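Local coordinates for protein acetone carboxylase alpha subunit (Xanthobacter autotrophicus Py2, PDB 5M45) that is a large enzyme subunit of the hydantoinase B/oxoprolinase family, carrying a manganese site and assembled with further copies of itself and with another protein, at residues F293-V305 against I599-M611. Numbering follows the deposited sequence.
Sequences FVDVPYAHEDVRV and IKRDKQAITTEEM
Val-303 and Thr-607 bring the backbones of two loops closest, CA to CA 5.0 Å, where Thr-608 N gives an almost straight hydrogen bond (174°) to Asp-302 O in its carbonyl plane and Arg-304 N returns one to Thr-608 OG1 at 3.0 Å. A water donating to both Asp-302 O and Thr-608 O adds a further link. Beside this, the Gln-604 side chain, bent at chi2 (58°), slides over the imidazole of His-300: its CG sits 3.7 Å from the ring centroid in a CH-pi contact, and the amide stacks 22° from the ring plane. Two bonds from Gln-604 NE2, to Pro-297 O (3.1 Å) and Ile-606 O (2.9 Å), fix the amide's rotation. The imidazole is steadied by Asp-302 N, which donates to His-300 ND1 in the ring plane; a water lies between NE2 and Asp-602 OD2, which Arg-559 also holds in a salt bridge. Ile-606 supplies the apolar contacts, CD1 against Pro-297 CD (3.7 Å) and CG2 near Tyr-298 CE1. Extended beyond CG, Lys-600 meets Asp-302 from above the carboxylate plane, NZ to OD2 3.0 Å; NZ also pairs with Glu-610 OE2 and probably offsets the two like charges. Arg-304 pairs with Asp-302 OD1, Arg-559 with OD2. The type I turn from His-300 to Val-303, following strand 286-297, is thus fastened to the connection between strands 598-602 and 610-612, a buried loop-to-loop junction joining three sheets.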
loop_
_atom_site.group_PDB
_atom_site.type_symbol
_atom_site.label_atom_id
_atom_site.label_comp_id
_atom_site.label_asym_id
_atom_site.label_seq_id
_atom_site.Cartn_x
_atom_site.Cartn_y
_atom_site.Cartn_z
ATOM N N PHE A 293 27.944 -3.105 15.824
ATOM C CA PHE A 293 27.255 -4.286 15.312
ATOM C C PHE A 293 25.850 -4.407 15.972
ATOM O O PHE A 293 25.609 -3.843 17.066
ATOM C CB PHE A 293 28.021 -5.577 15.684
ATOM C CG PHE A 293 29.462 -5.605 15.280
ATOM C CD1 PHE A 293 30.460 -5.133 16.139
ATOM C CD2 PHE A 293 29.842 -6.144 14.055
ATOM C CE1 PHE A 293 31.808 -5.222 15.762
ATOM C CE2 PHE A 293 31.177 -6.202 13.683
ATOM C CZ PHE A 293 32.154 -5.740 14.535
ATOM N N VAL A 294 24.967 -5.210 15.344
ATOM C CA VAL A 294 23.745 -5.729 15.996
ATOM C C VAL A 294 23.233 -7.024 15.318
ATOM O O VAL A 294 23.614 -7.335 14.180
ATOM C CB VAL A 294 22.640 -4.621 16.120
ATOM C CG1 VAL A 294 21.847 -4.469 14.814
ATOM C CG2 VAL A 294 21.699 -4.865 17.310
ATOM N N ASP A 295 22.411 -7.787 16.041
ATOM C CA ASP A 295 21.950 -9.112 15.613
ATOM C C ASP A 295 20.608 -9.126 14.890
ATOM O O ASP A 295 19.716 -8.360 15.255
ATOM C CB ASP A 295 21.923 -10.094 16.795
ATOM C CG ASP A 295 20.970 -9.676 17.951
ATOM O OD1 ASP A 295 21.115 -8.553 18.514
ATOM O OD2 ASP A 295 20.102 -10.501 18.351
ATOM N N VAL A 296 20.489 -10.003 13.883
ATOM C CA VAL A 296 19.236 -10.298 13.181
ATOM C C VAL A 296 18.980 -11.827 13.195
ATOM O O VAL A 296 19.325 -12.524 12.232
ATOM C CB VAL A 296 19.259 -9.760 11.751
ATOM C CG1 VAL A 296 17.912 -9.989 11.072
ATOM C CG2 VAL A 296 19.595 -8.265 11.736
ATOM N N PRO A 297 18.344 -12.343 14.289
ATOM C CA PRO A 297 18.131 -13.790 14.443
ATOM C C PRO A 297 16.858 -14.310 13.726
ATOM O O PRO A 297 15.899 -14.774 14.383
ATOM C CB PRO A 297 18.082 -13.979 15.963
ATOM C CG PRO A 297 17.576 -12.692 16.498
ATOM C CD PRO A 297 18.170 -11.639 15.581
ATOM N N TYR A 298 16.877 -14.256 12.374
ATOM C CA TYR A 298 15.692 -14.629 11.588
ATOM C C TYR A 298 15.572 -16.130 11.338
ATOM O O TYR A 298 14.567 -16.575 10.788
ATOM C CB TYR A 298 15.603 -13.826 10.272
ATOM C CG TYR A 298 14.828 -12.507 10.329
ATOM C CD1 TYR A 298 14.767 -11.735 11.506
ATOM C CD2 TYR A 298 14.172 -12.020 9.203
ATOM C CE1 TYR A 298 14.083 -10.525 11.542
ATOM C CE2 TYR A 298 13.482 -10.819 9.227
ATOM C CZ TYR A 298 13.435 -10.071 10.397
ATOM O OH TYR A 298 12.760 -8.877 10.439
ATOM N N ALA A 299 16.560 -16.920 11.727
ATOM C CA ALA A 299 16.466 -18.392 11.610
ATOM C C ALA A 299 15.465 -19.024 12.592
ATOM O O ALA A 299 14.920 -20.092 12.293
ATOM C CB ALA A 299 17.837 -19.061 11.728
ATOM N N HIS A 300 15.219 -18.365 13.735
ATOM C CA HIS A 300 14.393 -18.934 14.813
ATOM C C HIS A 300 12.939 -19.167 14.317
ATOM O O HIS A 300 12.402 -18.360 13.544
ATOM C CB HIS A 300 14.378 -17.960 16.025
ATOM C CG HIS A 300 13.910 -18.566 17.309
ATOM N ND1 HIS A 300 12.583 -18.678 17.643
ATOM C CD2 HIS A 300 14.597 -19.029 18.382
ATOM C CE1 HIS A 300 12.459 -19.207 18.850
ATOM N NE2 HIS A 300 13.667 -19.445 19.314
ATOM N N GLU A 301 12.310 -20.224 14.810
ATOM C CA GLU A 301 10.944 -20.557 14.404
ATOM C C GLU A 301 9.871 -19.500 14.734
ATOM O O GLU A 301 8.828 -19.466 14.096
ATOM C CB GLU A 301 10.511 -21.933 14.942
ATOM C CG GLU A 301 10.364 -22.004 16.461
ATOM C CD GLU A 301 9.600 -23.236 16.962
ATOM O OE1 GLU A 301 9.916 -23.657 18.103
ATOM O OE2 GLU A 301 8.667 -23.744 16.249
ATOM N N ASP A 302 10.110 -18.637 15.721
ATOM C CA ASP A 302 9.146 -17.601 16.103
ATOM C C ASP A 302 9.258 -16.327 15.237
ATOM O O ASP A 302 8.535 -15.373 15.486
ATOM C CB ASP A 302 9.249 -17.273 17.606
ATOM C CG ASP A 302 8.682 -18.396 18.497
ATOM O OD1 ASP A 302 8.067 -19.341 17.940
ATOM O OD2 ASP A 302 8.804 -18.318 19.757
ATOM N N VAL A 303 10.157 -16.323 14.235
ATOM C CA VAL A 303 10.147 -15.332 13.179
ATOM C C VAL A 303 9.487 -15.971 11.926
ATOM O O VAL A 303 10.165 -16.637 11.122
ATOM C CB VAL A 303 11.555 -14.806 12.858
ATOM C CG1 VAL A 303 11.511 -13.732 11.785
ATOM C CG2 VAL A 303 12.211 -14.217 14.134
ATOM N N ARG A 304 8.184 -15.737 11.763
ATOM C CA ARG A 304 7.390 -16.386 10.713
ATOM C C ARG A 304 7.273 -15.490 9.506
ATOM O O ARG A 304 6.240 -14.876 9.287
ATOM C CB ARG A 304 5.993 -16.770 11.226
ATOM C CG ARG A 304 6.158 -17.889 12.190
ATOM C CD ARG A 304 4.949 -18.498 12.879
ATOM N NE ARG A 304 5.620 -19.215 13.980
ATOM C CZ ARG A 304 5.050 -19.865 15.003
ATOM N NH1 ARG A 304 3.712 -20.003 15.061
ATOM N NH2 ARG A 304 5.857 -20.401 15.956
ATOM N N VAL A 305 8.335 -15.400 8.731
ATOM C CA VAL A 305 8.315 -14.560 7.541
ATOM C C VAL A 305 7.810 -15.356 6.317
ATOM O O VAL A 305 7.992 -16.543 6.239
ATOM C CB VAL A 305 9.673 -13.890 7.268
ATOM C CG1 VAL A 305 9.948 -12.800 8.304
ATOM C CG2 VAL A 305 10.810 -14.886 7.173
ATOM N N ILE A 599 5.513 -20.757 29.350
ATOM C CA ILE A 599 6.416 -19.625 29.497
ATOM C C ILE A 599 7.462 -19.636 28.392
ATOM O O ILE A 599 8.085 -20.660 28.147
ATOM C CB ILE A 599 7.127 -19.639 30.867
ATOM C CG1 ILE A 599 6.091 -19.510 31.987
ATOM C CG2 ILE A 599 8.193 -18.527 30.956
ATOM C CD1 ILE A 599 6.637 -19.615 33.376
ATOM N N LYS A 600 7.668 -18.495 27.748
ATOM C CA LYS A 600 8.793 -18.298 26.843
ATOM C C LYS A 600 9.794 -17.324 27.500
ATOM O O LYS A 600 9.475 -16.143 27.703
ATOM C CB LYS A 600 8.299 -17.776 25.490
ATOM C CG LYS A 600 7.460 -18.835 24.752
ATOM C CD LYS A 600 7.193 -18.442 23.298
ATOM C CE LYS A 600 6.330 -19.479 22.587
ATOM N NZ LYS A 600 6.227 -19.155 21.110
ATOM N N ARG A 601 10.954 -17.840 27.894
ATOM C CA ARG A 601 12.010 -17.065 28.540
ATOM C C ARG A 601 13.325 -17.426 27.840
ATOM O O ARG A 601 13.860 -18.531 28.067
ATOM C CB ARG A 601 12.080 -17.397 30.050
ATOM C CG ARG A 601 13.275 -16.809 30.795
ATOM C CD ARG A 601 13.352 -17.196 32.268
ATOM N NE ARG A 601 12.366 -16.516 33.128
ATOM C CZ ARG A 601 12.447 -15.270 33.578
ATOM N NH1 ARG A 601 11.495 -14.806 34.363
ATOM N NH2 ARG A 601 13.445 -14.460 33.236
ATOM N N ASP A 602 13.816 -16.545 26.971
ATOM C CA ASP A 602 14.947 -16.898 26.097
ATOM C C ASP A 602 15.590 -15.664 25.482
ATOM O O ASP A 602 15.146 -14.539 25.766
ATOM C CB ASP A 602 14.506 -17.923 25.020
ATOM C CG ASP A 602 13.439 -17.394 24.077
ATOM O OD1 ASP A 602 13.275 -16.179 23.889
ATOM O OD2 ASP A 602 12.727 -18.223 23.464
ATOM N N LYS A 603 16.614 -15.872 24.630
ATOM C CA LYS A 603 17.307 -14.766 23.947
ATOM C C LYS A 603 16.639 -14.212 22.669
ATOM O O LYS A 603 17.196 -13.323 22.024
ATOM C CB LYS A 603 18.748 -15.158 23.601
ATOM C CG LYS A 603 19.691 -15.358 24.807
ATOM C CD LYS A 603 19.992 -14.076 25.549
ATOM C CE LYS A 603 20.721 -12.996 24.707
ATOM N NZ LYS A 603 21.065 -11.793 25.519
ATOM N N GLN A 604 15.455 -14.686 22.312
ATOM C CA GLN A 604 14.850 -14.318 21.042
ATOM C C GLN A 604 14.108 -12.966 21.157
ATOM O O GLN A 604 12.908 -12.901 21.415
ATOM C CB GLN A 604 13.937 -15.470 20.556
ATOM C CG GLN A 604 13.454 -15.346 19.120
ATOM C CD GLN A 604 14.588 -15.272 18.128
ATOM O OE1 GLN A 604 15.623 -15.885 18.325
ATOM N NE2 GLN A 604 14.396 -14.528 17.042
ATOM N N ALA A 605 14.867 -11.888 20.989
ATOM C CA ALA A 605 14.359 -10.531 21.220
ATOM C C ALA A 605 13.629 -9.919 20.023
ATOM O O ALA A 605 13.163 -8.783 20.098
ATOM C CB ALA A 605 15.503 -9.631 21.684
ATOM N N ILE A 606 13.566 -10.662 18.930
ATOM C CA ILE A 606 12.781 -10.336 17.719
ATOM C C ILE A 606 11.826 -11.489 17.410
ATOM O O ILE A 606 12.246 -12.644 17.295
ATOM C CB ILE A 606 13.651 -10.181 16.452
ATOM C CG1 ILE A 606 14.653 -9.086 16.647
ATOM C CG2 ILE A 606 12.739 -9.853 15.243
ATOM C CD1 ILE A 606 15.636 -8.945 15.476
ATOM N N THR A 607 10.541 -11.161 17.286
ATOM C CA THR A 607 9.518 -12.124 16.904
ATOM C C THR A 607 8.497 -11.484 15.946
ATOM O O THR A 607 8.449 -10.265 15.806
ATOM C CB THR A 607 8.753 -12.704 18.117
ATOM O OG1 THR A 607 8.021 -11.667 18.778
ATOM C CG2 THR A 607 9.672 -13.399 19.121
ATOM N N THR A 608 7.703 -12.329 15.289
ATOM C CA THR A 608 6.503 -11.898 14.576
ATOM C C THR A 608 5.291 -12.174 15.461
ATOM O O THR A 608 5.396 -12.909 16.459
ATOM C CB THR A 608 6.334 -12.621 13.215
ATOM O OG1 THR A 608 6.341 -14.056 13.388
ATOM C CG2 THR A 608 7.481 -12.211 12.285
ATOM N N GLU A 609 4.157 -11.621 15.078
ATOM C CA GLU A 609 2.947 -11.645 15.903
ATOM C C GLU A 609 2.518 -13.065 16.357
ATOM O O GLU A 609 2.585 -14.028 15.581
ATOM C CB GLU A 609 1.790 -10.834 15.270
ATOM C CG GLU A 609 1.032 -11.444 14.109
ATOM C CD GLU A 609 -0.056 -10.495 13.518
ATOM O OE1 GLU A 609 -0.125 -10.381 12.266
ATOM O OE2 GLU A 609 -0.851 -9.876 14.269
ATOM N N GLU A 610 2.132 -13.156 17.637
ATOM C CA GLU A 610 1.669 -14.406 18.261
ATOM C C GLU A 610 0.382 -14.112 19.056
ATOM O O GLU A 610 0.243 -13.030 19.631
ATOM C CB GLU A 610 2.837 -14.933 19.141
ATOM C CG GLU A 610 2.559 -15.897 20.264
ATOM C CD GLU A 610 3.853 -16.361 20.937
ATOM O OE1 GLU A 610 4.111 -16.029 22.140
ATOM O OE2 GLU A 610 4.669 -17.033 20.239
ATOM N N MET A 611 -0.554 -15.065 19.065
ATOM C CA MET A 611 -1.838 -14.914 19.791
ATOM C C MET A 611 -1.597 -14.729 21.309
ATOM O O MET A 611 -0.818 -15.482 21.912
ATOM C CB MET A 611 -2.760 -16.110 19.535
ATOM C CG MET A 611 -3.252 -16.206 18.089
ATOM S SD MET A 611 -4.162 -17.691 17.722
ATOM C CE MET A 611 -2.825 -18.829 17.496
HETATM O O HOH W 1 13.967 -20.036 22.178
HETATM O O HOH W 2 5.986 -15.613 16.467
#